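Local coordinates for DPS family protein (Vibrio cholerae O1 biovar El Tor, PDB 3IQ1) that probably binds iron and oxidises it, as members of the ferritin-like Dps family do, in a shell of twelve subunits, at residues Val111-Leu125 and Met140-Leu154. Numbering follows the deposited sequence.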
ATOM      1  N   VAL B 111      21.518  21.846 -19.030  1.00  6.69           N
ATOM      2  CA  VAL B 111      20.811  22.902 -19.743  1.00  7.45           C
ATOM      3  C   VAL B 111      21.130  22.839 -21.241  1.00  6.58           C
ATOM      4  O   VAL B 111      20.239  22.937 -22.120  1.00  7.04           O
ATOM      5  CB  VAL B 111      21.140  24.266 -19.147  1.00  7.88           C
ATOM      6  CG1 VAL B 111      20.666  25.451 -20.077  1.00  9.04           C
ATOM      7  CG2 VAL B 111      20.458  24.403 -17.773  1.00  7.67           C
ATOM      8  N   ASP B 112      22.409  22.742 -21.560  1.00  6.47           N
ATOM      9  CA  ASP B 112      22.815  22.785 -22.955  1.00  6.60           C
ATOM     10  C   ASP B 112      22.306  21.566 -23.740  1.00  7.18           C
ATOM     11  O   ASP B 112      21.872  21.724 -24.900  1.00  8.24           O
ATOM     12  CB  ASP B 112      24.310  22.883 -23.011  1.00  7.39           C
ATOM     13  CG  ASP B 112      24.836  24.230 -22.467  1.00  8.09           C
ATOM     14  OD1 ASP B 112      24.074  25.231 -22.456  1.00 13.95           O
ATOM     15  OD2 ASP B 112      26.030  24.336 -22.141  1.00 10.30           O
ATOM     16  N   GLY B 113      22.333  20.403 -23.111  1.00  6.69           N
ATOM     17  CA  GLY B 113      21.853  19.154 -23.719  1.00  7.32           C
ATOM     18  C   GLY B 113      20.344  19.218 -23.955  1.00  7.00           C
ATOM     19  O   GLY B 113      19.832  18.895 -25.037  1.00  7.60           O
ATOM     20  N   PHE B 114      19.598  19.658 -22.940  1.00  8.97           N
ATOM     21  CA  PHE B 114      18.153  19.807 -23.093  1.00  8.98           C
ATOM     22  C   PHE B 114      17.811  20.820 -24.171  1.00  9.39           C
ATOM     23  O   PHE B 114      16.792  20.706 -24.866  1.00  9.31           O
ATOM     24  CB  PHE B 114      17.425  20.155 -21.768  1.00  8.62           C
ATOM     25  CG  PHE B 114      17.193  18.972 -20.877  1.00  7.39           C
ATOM     26  CD1 PHE B 114      16.355  17.933 -21.282  1.00  7.63           C
ATOM     27  CD2 PHE B 114      17.792  18.884 -19.606  1.00  8.75           C
ATOM     28  CE1 PHE B 114      16.151  16.848 -20.472  1.00  8.64           C
ATOM     29  CE2 PHE B 114      17.578  17.800 -18.797  1.00  9.30           C
ATOM     30  CZ  PHE B 114      16.750  16.782 -19.220  1.00  6.67           C
ATOM     31  N   SER B 115      18.651  21.836 -24.342  1.00  9.71           N
ATOM     32  CA  SER B 115      18.359  22.766 -25.363  1.00  9.01           C
ATOM     33  C   SER B 115      18.376  22.130 -26.789  1.00  8.20           C
ATOM     34  O   SER B 115      17.530  22.462 -27.625  1.00  8.00           O
ATOM     35  CB  SER B 115      19.198  24.033 -25.150  1.00 10.99           C
ATOM     36  OG  SER B 115      18.818  24.658 -23.867  1.00 17.97           O
ATOM     37  N   ILE B 116      19.297  21.198 -27.035  1.00  7.06           N
ATOM     38  CA  ILE B 116      19.361  20.363 -28.250  1.00  6.68           C
ATOM     39  C   ILE B 116      18.149  19.422 -28.366  1.00  6.18           C
ATOM     40  O   ILE B 116      17.502  19.359 -29.401  1.00  7.79           O
ATOM     41  CB  ILE B 116      20.696  19.568 -28.323  1.00  7.24           C
ATOM     42  CG1 ILE B 116      21.831  20.555 -28.640  1.00  6.95           C
ATOM     43  CG2 ILE B 116      20.593  18.495 -29.343  1.00  7.17           C
ATOM     44  CD1 ILE B 116      23.208  19.994 -28.506  1.00  5.84           C
ATOM     45  N   LEU B 117      17.815  18.711 -27.303  1.00  6.37           N
ATOM     46  CA  LEU B 117      16.635  17.856 -27.345  1.00  5.56           C
ATOM     47  C   LEU B 117      15.399  18.683 -27.711  1.00  5.79           C
ATOM     48  O   LEU B 117      14.576  18.279 -28.521  1.00  5.98           O
ATOM     49  CB  LEU B 117      16.437  17.102 -26.013  1.00  5.24           C
ATOM     50  CG  LEU B 117      17.587  16.181 -25.595  1.00  7.25           C
ATOM     51  CD1 LEU B 117      17.138  15.422 -24.320  1.00  5.62           C
ATOM     52  CD2 LEU B 117      17.972  15.221 -26.723  1.00  9.53           C
ATOM     53  N   LEU B 118      15.201  19.822 -27.050  1.00  6.18           N
ATOM     54  CA  LEU B 118      13.994  20.607 -27.315  1.00  5.47           C
ATOM     55  C   LEU B 118      13.944  21.051 -28.760  1.00  7.00           C
ATOM     56  O   LEU B 118      12.906  20.983 -29.388  1.00  5.87           O
ATOM     57  CB  LEU B 118      13.945  21.849 -26.413  1.00  6.36           C
ATOM     58  CG  LEU B 118      13.513  21.609 -24.984  1.00  6.56           C
ATOM     59  CD1 LEU B 118      13.773  22.837 -24.146  1.00  9.08           C
ATOM     60  CD2 LEU B 118      12.055  21.182 -24.838  1.00  5.36           C
ATOM     61  N   HIS B 119      15.074  21.535 -29.274  1.00  7.39           N
ATOM     62  CA  HIS B 119      15.162  22.038 -30.643  1.00  8.31           C
ATOM     63  C   HIS B 119      14.798  20.907 -31.605  1.00  7.84           C
ATOM     64  O   HIS B 119      14.000  21.104 -32.549  1.00  7.21           O
ATOM     65  CB  HIS B 119      16.587  22.540 -30.845  1.00  9.29           C
ATOM     66  CG  HIS B 119      16.825  23.237 -32.126  1.00 16.29           C
ATOM     67  ND1 HIS B 119      17.139  22.557 -33.278  1.00 23.05           N
ATOM     68  CD2 HIS B 119      16.903  24.556 -32.419  1.00 21.07           C
ATOM     69  CE1 HIS B 119      17.322  23.425 -34.253  1.00 22.97           C
ATOM     70  NE2 HIS B 119      17.221  24.647 -33.755  1.00 25.28           N
ATOM     71  N   GLN B 120      15.363  19.726 -31.391  1.00  8.15           N
ATOM     72  CA  GLN B 120      15.132  18.575 -32.302  1.00  6.89           C
ATOM     73  C   GLN B 120      13.704  18.079 -32.195  1.00  7.51           C
ATOM     74  O   GLN B 120      13.070  17.759 -33.190  1.00  8.17           O
ATOM     75  CB  GLN B 120      16.044  17.400 -32.007  1.00  7.73           C
ATOM     76  CG  GLN B 120      17.308  17.356 -32.596  1.00 12.85           C
ATOM     77  CD  GLN B 120      17.902  15.994 -32.198  1.00 14.90           C
ATOM     78  OE1 GLN B 120      18.039  15.730 -31.017  1.00 19.08           O
ATOM     79  NE2 GLN B 120      18.067  15.137 -33.115  1.00  8.99           N
ATOM     80  N   GLN B 121      13.159  18.080 -30.963  1.00  5.82           N
ATOM     81  CA  GLN B 121      11.766  17.661 -30.751  1.00  4.99           C
ATOM     82  C   GLN B 121      10.780  18.618 -31.414  1.00  6.35           C
ATOM     83  O   GLN B 121       9.814  18.155 -31.987  1.00  6.33           O
ATOM     84  CB  GLN B 121      11.493  17.474 -29.268  1.00  5.20           C
ATOM     85  CG  GLN B 121      12.272  16.274 -28.749  1.00  5.94           C
ATOM     86  CD  GLN B 121      12.501  16.136 -27.282  1.00  7.38           C
ATOM     87  OE1 GLN B 121      12.870  15.059 -26.856  1.00  8.98           O
ATOM     88  NE2 GLN B 121      12.170  17.147 -26.474  1.00  7.30           N
ATOM     89  N   ARG B 122      11.032  19.933 -31.403  1.00  5.89           N
ATOM     90  CA  ARG B 122      10.183  20.879 -32.088  1.00  4.76           C
ATOM     91  C   ARG B 122      10.208  20.673 -33.627  1.00  5.05           C
ATOM     92  O   ARG B 122       9.190  20.761 -34.306  1.00  6.63           O
ATOM     93  CB  ARG B 122      10.619  22.290 -31.746  1.00  5.35           C
ATOM     94  CG  ARG B 122      10.327  22.642 -30.274  1.00  4.60           C
ATOM     95  CD  ARG B 122      10.990  23.928 -29.906  1.00  6.04           C
ATOM     96  NE  ARG B 122      10.695  24.298 -28.524  1.00  5.22           N
ATOM     97  CZ  ARG B 122      11.567  24.821 -27.671  1.00  5.13           C
ATOM     98  NH1 ARG B 122      12.828  25.079 -28.057  1.00  7.57           N
ATOM     99  NH2 ARG B 122      11.176  25.118 -26.410  1.00  5.37           N
ATOM    100  N   ASP B 123      11.389  20.349 -34.140  1.00  5.56           N
ATOM    101  CA  ASP B 123      11.488  20.070 -35.569  1.00  5.67           C
ATOM    102  C   ASP B 123      10.711  18.826 -35.967  1.00  6.42           C
ATOM    103  O   ASP B 123       9.985  18.851 -36.955  1.00  6.60           O
ATOM    104  CB  ASP B 123      12.928  19.900 -35.984  1.00  5.83           C
ATOM    105  CG  ASP B 123      13.661  21.214 -36.148  1.00 13.62           C
ATOM    106  OD1 ASP B 123      13.017  22.302 -36.185  1.00 11.81           O
ATOM    107  OD2 ASP B 123      14.907  21.154 -36.334  1.00 15.19           O
ATOM    108  N   ILE B 124      10.838  17.772 -35.158  1.00  5.80           N
ATOM    109  CA  ILE B 124      10.082  16.556 -35.394  1.00  5.36           C
ATOM    110  C   ILE B 124       8.592  16.807 -35.270  1.00  5.62           C
ATOM    111  O   ILE B 124       7.778  16.300 -36.064  1.00  6.98           O
ATOM    112  CB  ILE B 124      10.540  15.387 -34.485  1.00  5.04           C
ATOM    113  CG1 ILE B 124      11.978  15.009 -34.828  1.00  6.12           C
ATOM    114  CG2 ILE B 124       9.584  14.182 -34.649  1.00  6.78           C
ATOM    115  CD1 ILE B 124      12.649  14.121 -33.767  1.00  8.20           C
ATOM    116  N   LEU B 125       8.189  17.555 -34.232  1.00  5.60           N
ATOM    117  CA  LEU B 125       6.782  17.915 -34.085  1.00  5.88           C
ATOM    118  C   LEU B 125       6.237  18.593 -35.332  1.00  6.00           C
ATOM    119  O   LEU B 125       5.139  18.280 -35.801  1.00  6.05           O
ATOM    120  CB  LEU B 125       6.569  18.814 -32.871  1.00  6.13           C
ATOM    121  CG  LEU B 125       5.166  19.321 -32.608  1.00  9.26           C
ATOM    122  CD1 LEU B 125       4.246  18.195 -32.354  1.00 12.28           C
ATOM    123  CD2 LEU B 125       5.216  20.249 -31.381  1.00 14.21           C
HETATM  124  N   MSE B 140       6.189  14.052 -29.003  1.00  3.73           N
HETATM  125  CA  MSE B 140       7.049  15.240 -28.970  1.00  4.29           C
HETATM  126  C   MSE B 140       6.456  16.302 -28.053  1.00  4.14           C
HETATM  127  O   MSE B 140       7.184  16.951 -27.308  1.00  4.91           O
HETATM  128  CB  MSE B 140       7.294  15.800 -30.366  1.00  4.98           C
HETATM  129  CG  MSE B 140       8.071  14.918 -31.295  1.00  4.64           C
HETATM  130 SE   MSE B 140       9.781  14.299 -30.782  1.00  5.57          SE
HETATM  131  CE  MSE B 140       9.169  12.687 -29.862  1.00  4.47           C
ATOM    132  N   SER B 141       5.126  16.461 -28.094  1.00  5.87           N
ATOM    133  CA  SER B 141       4.446  17.421 -27.254  1.00  6.45           C
ATOM    134  C   SER B 141       4.699  17.169 -25.772  1.00  5.94           C
ATOM    135  O   SER B 141       5.030  18.083 -24.998  1.00  5.05           O
ATOM    136  CB  SER B 141       2.965  17.428 -27.570  1.00  7.28           C
ATOM    137  OG  SER B 141       2.216  18.236 -26.674  1.00  9.50           O
ATOM    138  N   ASP B 142       4.555  15.911 -25.399  1.00  6.52           N
ATOM    139  CA  ASP B 142       4.821  15.492 -24.025  1.00  6.08           C
ATOM    140  C   ASP B 142       6.266  15.829 -23.652  1.00  5.88           C
ATOM    141  O   ASP B 142       6.520  16.376 -22.571  1.00  6.10           O
ATOM    142  CB  ASP B 142       4.609  14.001 -23.839  1.00  7.33           C
ATOM    143  CG  ASP B 142       3.143  13.598 -23.837  1.00  9.40           C
ATOM    144  OD1 ASP B 142       2.256  14.466 -23.765  1.00 13.29           O
ATOM    145  OD2 ASP B 142       2.893  12.408 -23.821  1.00 13.62           O
ATOM    146  N   TYR B 143       7.224  15.470 -24.499  1.00  4.50           N
ATOM    147  CA  TYR B 143       8.615  15.682 -24.177  1.00  4.93           C
ATOM    148  C   TYR B 143       8.964  17.156 -24.047  1.00  5.52           C
ATOM    149  O   TYR B 143       9.671  17.581 -23.123  1.00  6.48           O
ATOM    150  CB  TYR B 143       9.540  15.034 -25.203  1.00  4.84           C
ATOM    151  CG  TYR B 143       9.549  13.491 -25.223  1.00  4.07           C
ATOM    152  CD1 TYR B 143       8.675  12.729 -24.435  1.00  7.44           C
ATOM    153  CD2 TYR B 143      10.427  12.825 -26.002  1.00  6.11           C
ATOM    154  CE1 TYR B 143       8.709  11.325 -24.426  1.00  8.10           C
ATOM    155  CE2 TYR B 143      10.434  11.410 -26.053  1.00  8.47           C
ATOM    156  CZ  TYR B 143       9.569  10.686 -25.255  1.00  8.54           C
ATOM    157  OH  TYR B 143       9.625   9.338 -25.287  1.00 10.15           O
ATOM    158  N   ILE B 144       8.431  17.965 -24.966  1.00  6.39           N
ATOM    159  CA  ILE B 144       8.705  19.401 -24.985  1.00  5.35           C
ATOM    160  C   ILE B 144       8.160  20.041 -23.722  1.00  5.57           C
ATOM    161  O   ILE B 144       8.849  20.800 -23.030  1.00  5.33           O
ATOM    162  CB  ILE B 144       8.110  20.059 -26.249  1.00  5.25           C
ATOM    163  CG1 ILE B 144       8.894  19.629 -27.500  1.00  5.68           C
ATOM    164  CG2 ILE B 144       8.107  21.581 -26.119  1.00  6.57           C
ATOM    165  CD1 ILE B 144       8.130  19.857 -28.774  1.00  5.55           C
ATOM    166  N   ARG B 145       6.933  19.722 -23.349  1.00  5.38           N
ATOM    167  CA  ARG B 145       6.342  20.461 -22.245  1.00  4.99           C
ATOM    168  C   ARG B 145       7.086  20.117 -20.930  1.00  5.80           C
ATOM    169  O   ARG B 145       7.249  20.980 -20.053  1.00  6.02           O
ATOM    170  CB  ARG B 145       4.867  20.182 -22.141  1.00  4.99           C
ATOM    171  CG  ARG B 145       4.514  18.810 -21.673  1.00  8.23           C
ATOM    172  CD  ARG B 145       3.042  18.494 -21.956  1.00  9.43           C
ATOM    173  NE  ARG B 145       2.169  19.301 -21.107  1.00  7.94           N
ATOM    174  CZ  ARG B 145       0.882  19.024 -20.860  1.00 10.29           C
ATOM    175  NH1 ARG B 145       0.185  19.777 -20.036  1.00 11.41           N
ATOM    176  NH2 ARG B 145       0.304  18.017 -21.442  1.00 12.76           N
ATOM    177  N   GLU B 146       7.471  18.851 -20.777  1.00  5.39           N
ATOM    178  CA  GLU B 146       8.154  18.412 -19.591  1.00  5.61           C
ATOM    179  C   GLU B 146       9.545  19.047 -19.499  1.00  5.00           C
ATOM    180  O   GLU B 146      10.014  19.491 -18.404  1.00  5.31           O
ATOM    181  CB  GLU B 146       8.236  16.879 -19.530  1.00  6.81           C
ATOM    182  CG  GLU B 146       6.857  16.225 -19.349  1.00  8.34           C
ATOM    183  CD  GLU B 146       6.882  14.731 -19.475  1.00 14.19           C
ATOM    184  OE1 GLU B 146       7.960  14.153 -19.276  1.00 15.09           O
ATOM    185  OE2 GLU B 146       5.801  14.119 -19.723  1.00 15.38           O
ATOM    186  N   GLN B 147      10.215  19.102 -20.646  1.00  5.13           N
ATOM    187  CA  GLN B 147      11.616  19.515 -20.642  1.00  5.14           C
ATOM    188  C   GLN B 147      11.743  21.002 -20.587  1.00  5.00           C
ATOM    189  O   GLN B 147      12.713  21.531 -20.025  1.00  6.28           O
ATOM    190  CB  GLN B 147      12.420  18.880 -21.778  1.00  5.03           C
ATOM    191  CG  GLN B 147      12.552  17.416 -21.508  1.00  5.34           C
ATOM    192  CD  GLN B 147      13.076  16.617 -22.697  1.00  6.22           C
ATOM    193  OE1 GLN B 147      13.167  17.140 -23.821  1.00  6.39           O
ATOM    194  NE2 GLN B 147      13.405  15.377 -22.461  1.00  6.24           N
ATOM    195  N   GLU B 148      10.757  21.728 -21.097  1.00  5.29           N
ATOM    196  CA  GLU B 148      10.716  23.181 -20.897  1.00  5.53           C
ATOM    197  C   GLU B 148      10.649  23.518 -19.400  1.00  5.57           C
ATOM    198  O   GLU B 148      11.399  24.353 -18.936  1.00  5.38           O
ATOM    199  CB  GLU B 148       9.559  23.823 -21.647  1.00  4.49           C
ATOM    200  CG  GLU B 148       9.736  23.816 -23.162  1.00  6.67           C
ATOM    201  CD  GLU B 148       8.563  24.332 -23.942  1.00  6.17           C
ATOM    202  OE1 GLU B 148       7.420  24.318 -23.409  1.00  6.39           O
ATOM    203  OE2 GLU B 148       8.734  24.719 -25.132  1.00  5.53           O
ATOM    204  N   LYS B 149       9.806  22.810 -18.664  1.00  6.26           N
ATOM    205  CA  LYS B 149       9.654  22.999 -17.230  1.00  4.66           C
ATOM    206  C   LYS B 149      11.008  22.733 -16.565  1.00  4.79           C
ATOM    207  O   LYS B 149      11.466  23.516 -15.719  1.00  5.09           O
ATOM    208  CB  LYS B 149       8.551  22.098 -16.652  1.00  5.38           C
ATOM    209  CG  LYS B 149       8.373  22.333 -15.192  1.00  7.16           C
ATOM    210  CD  LYS B 149       7.464  21.313 -14.578  1.00 12.47           C
ATOM    211  CE  LYS B 149       7.457  21.446 -13.090  1.00 15.51           C
ATOM    212  NZ  LYS B 149       6.413  20.504 -12.455  1.00 19.88           N
ATOM    213  N   LEU B 150      11.658  21.642 -16.954  1.00  4.97           N
ATOM    214  CA  LEU B 150      12.916  21.276 -16.327  1.00  5.24           C
ATOM    215  C   LEU B 150      13.966  22.312 -16.613  1.00  6.97           C
ATOM    216  O   LEU B 150      14.755  22.682 -15.724  1.00  7.72           O
ATOM    217  CB  LEU B 150      13.376  19.905 -16.789  1.00  6.37           C
ATOM    218  CG  LEU B 150      14.640  19.330 -16.123  1.00  8.03           C
ATOM    219  CD1 LEU B 150      14.648  19.451 -14.557  1.00 10.81           C
ATOM    220  CD2 LEU B 150      14.852  17.854 -16.555  1.00 10.19           C
ATOM    221  N   VAL B 151      13.999  22.790 -17.854  1.00  6.52           N
ATOM    222  CA  VAL B 151      14.973  23.823 -18.204  1.00  7.23           C
ATOM    223  C   VAL B 151      14.775  25.081 -17.348  1.00  6.56           C
ATOM    224  O   VAL B 151      15.768  25.711 -16.904  1.00  8.61           O
ATOM    225  CB  VAL B 151      14.982  24.076 -19.720  1.00  7.26           C
ATOM    226  CG1 VAL B 151      15.785  25.389 -20.096  1.00  7.50           C
ATOM    227  CG2 VAL B 151      15.596  22.872 -20.443  1.00  7.71           C
ATOM    228  N   TRP B 152      13.536  25.492 -17.096  1.00  7.48           N
ATOM    229  CA  TRP B 152      13.265  26.577 -16.154  1.00  8.81           C
ATOM    230  C   TRP B 152      13.917  26.314 -14.784  1.00  8.52           C
ATOM    231  O   TRP B 152      14.685  27.137 -14.268  1.00  9.33           O
ATOM    232  CB  TRP B 152      11.755  26.846 -16.034  1.00  9.26           C
ATOM    233  CG  TRP B 152      11.385  27.411 -14.668  1.00 10.79           C
ATOM    234  CD1 TRP B 152      11.856  28.570 -14.106  1.00 15.04           C
ATOM    235  CD2 TRP B 152      10.565  26.797 -13.667  1.00  8.45           C
ATOM    236  NE1 TRP B 152      11.413  28.689 -12.833  1.00 12.33           N
ATOM    237  CE2 TRP B 152      10.598  27.642 -12.528  1.00 11.78           C
ATOM    238  CE3 TRP B 152       9.786  25.641 -13.620  1.00  8.37           C
ATOM    239  CZ2 TRP B 152       9.906  27.362 -11.388  1.00 10.99           C
ATOM    240  CZ3 TRP B 152       9.088  25.361 -12.473  1.00 11.48           C
ATOM    241  CH2 TRP B 152       9.165  26.229 -11.352  1.00 10.19           C
HETATM  242  N   MSE B 153      13.696  25.136 -14.235  1.00  8.75           N
HETATM  243  CA  MSE B 153      14.234  24.802 -12.921  1.00  8.71           C
HETATM  244  C   MSE B 153      15.768  24.770 -12.874  1.00  7.36           C
HETATM  245  O   MSE B 153      16.367  25.278 -11.916  1.00  8.24           O
HETATM  246  CB  MSE B 153      13.641  23.476 -12.443  1.00  8.40           C
HETATM  247  CG  MSE B 153      12.162  23.457 -12.386  1.00  7.08           C
HETATM  248 SE   MSE B 153      11.525  21.759 -11.657  0.85 10.50          SE
HETATM  249  CE  MSE B 153      12.072  20.691 -13.017  1.00 16.77           C
ATOM    250  N   LEU B 154      16.397  24.118 -13.847  1.00  6.86           N
ATOM    251  CA  LEU B 154      17.839  24.042 -13.901  1.00  7.09           C
ATOM    252  C   LEU B 154      18.427  25.450 -13.970  1.00  7.77           C
ATOM    253  O   LEU B 154      19.397  25.777 -13.273  1.00  9.69           O
ATOM    254  CB  LEU B 154      18.246  23.257 -15.146  1.00  6.97           C
ATOM    255  CG  LEU B 154      17.851  21.789 -15.169  1.00  8.98           C
ATOM    256  CD1 LEU B 154      18.265  21.164 -16.530  1.00 11.09           C
ATOM    257  CD2 LEU B 154      18.435  20.995 -13.996  1.00  9.89           C
TER
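The F114 ring meets the amide of Q147 at its edge, NE2 lying near the ring plane 3.7 Å from CE1, with the two planes inclined at 59°. L150 CD2 comes to within 3.4 Å of F114 CZ obliquely, and V151 and L154 complete the hole that takes F114 as a knob; F33 packs edge-to-face on the same ring. CB of L118, on the same helix, lies over one face of the R122 guanidinium, while E148 OE2 sits at its edge, in the guanidinium plane and 2.8 Å from R122 NH2. The N-H...O angle of 163° makes this charged hydrogen bond nearly straight, and it uses the anti lone pair of OE2. R122 CB points away from helix 134-158, but a chain extended from CG to NE brings NH2 back; NH2 also bonds to I9 O of a neighbouring subunit, and E148 OE1 is salt-bridged to R73 of that subunit. Q121 NE2 donates to Q147 OE1 (2.8 Å), tilted out of the carbonyl plane of Q147, and Y30 OH bonds to the other end of both buried amides. L118, Q121, I144 and Q147 also act as knobs. The segment axes approach to 9.4 Å with N-to-C directions 150° apart; with the interlocking knobs this is a knobs-into-holes antiparallel pair, as in the ferritin-like four-helix bundle.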